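Long-range contacts in acetaldehyde dehydrogenase (Acetylating) (PDB 5J78), which probably catalyses the reversible NAD-dependent, coenzyme A-acylating oxidation of acetaldehyde to acetyl-CoA, as an enzyme of the aldehyde dehydrogenase family: residues K48-M53 against G188-L193; D59-S64 against I153-R158. One frame throughout, in Å; residues are numbered along the deposited sequence. Where two conformers were deposited one is given.

Interaction 1. Residues K48-M53 against G188-L193; sequences KILEKM and GAPKGL
Pro-190 is at the centre of this contact, its ring set against Ile-49 and Leu-50 of helix 28-51 and Met-53 a little further along the chain. The ring and the Ile-49 side chain slide past each other in opposite directions, with CD1 of Ile-49 lying 4.0 Å from CB of Pro-190. Met-53 reaches for the same ring: its extended chain carries CE to 4.1 Å from CD of Pro-190. That methyl also sits 3.6 Å from the carbonyl O of Gly-188, a van der Waals approach. Leu-50 is shared between two partners. Its CD1 faces the proline CD at 4.4 Å, while CD2 packs against both methyls of Leu-193, the nearer being CD1 at 4.0 Å, where the two leucines cross at about a right angle. With CG anti to the backbone N (chi1 -170°), Leu-50 brings both methyls to the loop, and the side chain also touches Ile-58 and Ile-61 of helix 55-84. Ile-49 lies on the exposed border of the contact, whereas Leu-50 and Leu-193 are buried. The facing loop is tightly shaped: Gly-188, at positive phi, closes helix 170-186 with a Schellman motif, and Pro-190 to Leu-193 form a type II turn leading into strand 194-196. Made by methyls and a proline ring, the contact rests on shape and the exclusion of water rather than on directed bonds.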
# COMPACT_ATOMS: atom_id res chain seq x y z
N LYS A 48 33.17 -2.37 -7.34
CA LYS A 48 33.92 -1.51 -8.24
C LYS A 48 35.38 -1.96 -8.32
O LYS A 48 35.99 -1.95 -9.38
CB LYS A 48 33.84 -0.05 -7.79
CG LYS A 48 33.12 0.86 -8.76
CD LYS A 48 31.79 1.33 -8.22
CE LYS A 48 30.81 1.63 -9.35
NZ LYS A 48 29.40 1.66 -8.85
N ILE A 49 35.93 -2.34 -7.17
CA ILE A 49 37.29 -2.84 -7.13
C ILE A 49 37.34 -4.19 -7.83
O ILE A 49 38.25 -4.46 -8.61
CB ILE A 49 37.80 -2.98 -5.69
CG1 ILE A 49 37.85 -1.61 -5.02
CG2 ILE A 49 39.19 -3.65 -5.66
CD1 ILE A 49 38.11 -1.65 -3.52
N LEU A 50 36.37 -5.04 -7.56
CA LEU A 50 36.41 -6.36 -8.15
C LEU A 50 36.36 -6.25 -9.68
O LEU A 50 37.07 -6.97 -10.39
CB LEU A 50 35.26 -7.23 -7.64
CG LEU A 50 35.38 -8.70 -8.05
CD1 LEU A 50 36.51 -9.40 -7.28
CD2 LEU A 50 34.08 -9.48 -7.85
N GLU A 51 35.52 -5.35 -10.17
CA GLU A 51 35.25 -5.25 -11.60
C GLU A 51 36.49 -4.89 -12.41
O GLU A 51 36.56 -5.15 -13.61
CB GLU A 51 34.15 -4.21 -11.88
CG GLU A 51 33.77 -4.17 -13.37
CD GLU A 51 32.45 -3.47 -13.70
OE1 GLU A 51 31.62 -3.23 -12.79
OE2 GLU A 51 32.24 -3.15 -14.90
N LYS A 52 37.47 -4.26 -11.76
CA LYS A 52 38.72 -3.88 -12.43
C LYS A 52 39.71 -5.03 -12.62
O LYS A 52 40.67 -4.89 -13.36
CB LYS A 52 39.39 -2.74 -11.64
CG LYS A 52 38.55 -1.45 -11.68
CD LYS A 52 39.15 -0.29 -10.91
CE LYS A 52 38.28 0.96 -11.11
NZ LYS A 52 38.69 2.10 -10.24
N MET A 53 39.47 -6.18 -11.98
CA MET A 53 40.44 -7.28 -12.04
C MET A 53 40.43 -8.08 -13.35
O MET A 53 39.45 -8.09 -14.09
CB MET A 53 40.20 -8.25 -10.88
CG MET A 53 40.34 -7.62 -9.53
SD MET A 53 40.13 -8.83 -8.21
CE MET A 53 40.40 -7.80 -6.79
N GLY A 188 42.87 -12.09 -2.64
CA GLY A 188 42.94 -10.74 -3.18
C GLY A 188 41.65 -9.93 -3.25
O GLY A 188 41.66 -8.74 -3.59
N ALA A 189 40.52 -10.56 -2.94
CA ALA A 189 39.25 -9.85 -3.04
C ALA A 189 39.21 -8.69 -2.04
O ALA A 189 39.88 -8.73 -1.00
CB ALA A 189 38.09 -10.81 -2.80
N PRO A 190 38.43 -7.64 -2.34
CA PRO A 190 38.21 -6.53 -1.40
C PRO A 190 37.28 -6.88 -0.23
O PRO A 190 36.39 -7.74 -0.36
CB PRO A 190 37.54 -5.46 -2.28
CG PRO A 190 36.83 -6.26 -3.31
CD PRO A 190 37.76 -7.39 -3.63
N LYS A 191 37.46 -6.20 0.90
CA LYS A 191 36.52 -6.33 2.01
C LYS A 191 35.11 -5.92 1.58
O LYS A 191 34.95 -5.00 0.78
CB LYS A 191 36.95 -5.46 3.19
CG LYS A 191 38.15 -5.99 3.94
CD LYS A 191 38.64 -5.01 5.00
CE LYS A 191 39.93 -5.51 5.65
NZ LYS A 191 39.80 -6.91 6.18
N GLY A 192 34.10 -6.60 2.13
CA GLY A 192 32.71 -6.18 1.96
C GLY A 192 32.02 -6.76 0.74
O GLY A 192 30.86 -6.46 0.49
N LEU A 193 32.73 -7.62 0.01
CA LEU A 193 32.21 -8.20 -1.23
C LEU A 193 31.02 -9.12 -1.01
O LEU A 193 30.06 -9.12 -1.79
CB LEU A 193 33.31 -8.98 -1.92
CG LEU A 193 32.99 -9.40 -3.34
CD1 LEU A 193 32.90 -8.19 -4.27
CD2 LEU A 193 34.03 -10.37 -3.83

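Interaction 2. Residues D59-S64 against I153-R158; sequences DKIVES and IAVKAR
Lys-156 and Asp-59 form a salt bridge between two helices, with NZ of Lys-156 donating to OD1 of Asp-59 at 2.6 Å. The ammonium meets OD1 on its syn side, 30° out of the carboxylate plane. A water spans the same pair: it lies 2.8 Å from OD2 of Asp-59 and accepts a weak bond from NZ of Lys-156. The lysine reaches this place by a bend, CG lying anti to the backbone N and the chain turning at chi2 (70°) before running on extended. Its NZ also donates to the carbonyl O of Lys-108, so a largely buried charge has both a carboxylate and a backbone acceptor, an environment likely to favour its protonated form. A methionine in its place would probably leave the Asp-59 carboxylate without its countercharge and the Lys-108 carbonyl without this donor.

Next to the ion pair, CG2 of Val-62 presses on the backbone of the other helix, 3.6 Å from CA of Lys-156 and 3.8 Å from its CB, and the two side chains cross at about a right angle. Of the two segments, the CA atoms of Val-62 and Lys-156 are the nearest pair, 6.1 Å apart. On the other side of this approach from the salt bridge, CG2 of Ile-61 packs on CG1 of Val-155 at 3.9 Å, again nearly at right angles.

The contact thus joins helix 55-84 to the C-terminal end of helix 143-156, which closes at Arg-158 in a Schellman motif just before strand 160-165. Tyr-104 and Ile-107 of helix 89-107 flank it beside Val-62 and Lys-156, while Ala-184 of helix 170-186 touches Ile-61.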
# COMPACT_ATOMS: atom_id res chain seq x y z
N ASP A 59 39.43 -15.60 -11.29
CA ASP A 59 39.41 -17.05 -11.19
C ASP A 59 40.16 -17.57 -9.95
O ASP A 59 39.74 -18.55 -9.34
CB ASP A 59 39.97 -17.70 -12.45
CG ASP A 59 39.04 -17.56 -13.66
OD1 ASP A 59 37.87 -17.13 -13.50
OD2 ASP A 59 39.47 -17.91 -14.77
N LYS A 60 41.25 -16.90 -9.56
CA LYS A 60 41.95 -17.26 -8.32
C LYS A 60 41.06 -17.07 -7.09
O LYS A 60 41.06 -17.91 -6.18
CB LYS A 60 43.23 -16.44 -8.17
CG LYS A 60 44.38 -16.92 -9.03
CD LYS A 60 45.58 -15.99 -8.93
CE LYS A 60 46.66 -16.33 -9.97
NZ LYS A 60 47.42 -17.58 -9.67
N ILE A 61 40.32 -15.96 -7.04
CA ILE A 61 39.37 -15.71 -5.96
C ILE A 61 38.31 -16.82 -5.91
O ILE A 61 38.04 -17.38 -4.84
CB ILE A 61 38.71 -14.33 -6.11
CG1 ILE A 61 39.79 -13.25 -5.92
CG2 ILE A 61 37.54 -14.16 -5.08
CD1 ILE A 61 39.41 -11.86 -6.34
N VAL A 62 37.73 -17.16 -7.05
CA VAL A 62 36.65 -18.16 -7.08
C VAL A 62 37.18 -19.53 -6.60
O VAL A 62 36.49 -20.27 -5.87
CB VAL A 62 36.04 -18.28 -8.48
CG1 VAL A 62 35.03 -19.41 -8.55
CG2 VAL A 62 35.37 -16.93 -8.92
N GLU A 63 38.40 -19.84 -7.02
CA GLU A 63 39.02 -21.11 -6.68
C GLU A 63 39.26 -21.22 -5.17
O GLU A 63 38.97 -22.24 -4.57
CB GLU A 63 40.34 -21.28 -7.44
CG GLU A 63 41.14 -22.49 -7.00
CD GLU A 63 42.43 -22.62 -7.76
OE1 GLU A 63 43.21 -21.64 -7.79
OE2 GLU A 63 42.65 -23.69 -8.34
N SER A 64 39.78 -20.14 -4.58
CA SER A 64 40.02 -20.08 -3.15
C SER A 64 38.72 -20.23 -2.37
O SER A 64 38.67 -20.92 -1.36
CB SER A 64 40.71 -18.76 -2.78
OG SER A 64 40.83 -18.62 -1.37
N ILE A 153 28.87 -18.22 -8.00
CA ILE A 153 28.40 -17.73 -9.30
C ILE A 153 28.34 -16.20 -9.31
O ILE A 153 28.56 -15.58 -10.35
CB ILE A 153 27.01 -18.31 -9.70
CG1 ILE A 153 25.88 -17.88 -8.75
CG2 ILE A 153 27.06 -19.85 -9.83
CD1 ILE A 153 24.48 -18.24 -9.30
N ALA A 154 28.07 -15.58 -8.17
CA ALA A 154 28.03 -14.12 -8.11
C ALA A 154 29.41 -13.52 -8.31
O ALA A 154 29.57 -12.54 -9.05
CB ALA A 154 27.43 -13.63 -6.79
N VAL A 155 30.41 -14.08 -7.64
CA VAL A 155 31.75 -13.48 -7.69
C VAL A 155 32.42 -13.78 -9.04
O VAL A 155 33.10 -12.93 -9.60
CB VAL A 155 32.63 -13.98 -6.53
CG1 VAL A 155 34.09 -13.51 -6.68
CG2 VAL A 155 32.06 -13.49 -5.21
N LYS A 156 32.20 -14.97 -9.58
CA LYS A 156 32.75 -15.33 -10.88
C LYS A 156 32.25 -14.36 -11.97
O LYS A 156 33.01 -14.04 -12.90
CB LYS A 156 32.37 -16.78 -11.22
CG LYS A 156 32.69 -17.25 -12.64
CD LYS A 156 34.18 -17.40 -12.89
CE LYS A 156 34.43 -17.52 -14.40
NZ LYS A 156 35.78 -18.05 -14.76
N ALA A 157 31.02 -13.86 -11.84
CA ALA A 157 30.49 -12.88 -12.80
C ALA A 157 30.83 -11.43 -12.43
O ALA A 157 30.38 -10.47 -13.08
CB ALA A 157 28.98 -13.05 -12.94
N ARG A 158 31.60 -11.31 -11.35
CA ARG A 158 32.23 -10.05 -10.90
C ARG A 158 31.27 -9.13 -10.16
O ARG A 158 31.39 -7.90 -10.21
CB ARG A 158 32.87 -9.31 -12.08
CG ARG A 158 33.91 -10.16 -12.82
CD ARG A 158 33.98 -9.82 -14.30
NE ARG A 158 34.61 -8.52 -14.51
CZ ARG A 158 34.33 -7.70 -15.51
NH1 ARG A 158 33.44 -8.01 -16.43
NH2 ARG A 158 34.97 -6.55 -15.60
O HOH W 1 37.90 -18.28 -17.02

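Interaction 1 sets the end region of helix 28-51 against the loop after helix 170-186, interaction 2 sets helix 55-84 against helix 143-156, and the latter is nested within the chain loop that the former closes. Interaction 1 lies farther from the centre of the chain, is only partly buried and is made by apolar side chains; interaction 2 is buried, yet combines aliphatic packing with an ion pair. Helix 55-84, which follows helix 28-51 in the chain, ties them together: Ile-61 CD1 packs against SD of Met-53 at 3.6 Å. Arg-158 adds a second join, its NH2 probably hydrogen-bonded to the carbonyl O of Glu-51 at 2.9 Å while its CA packs against CD2 of Leu-50.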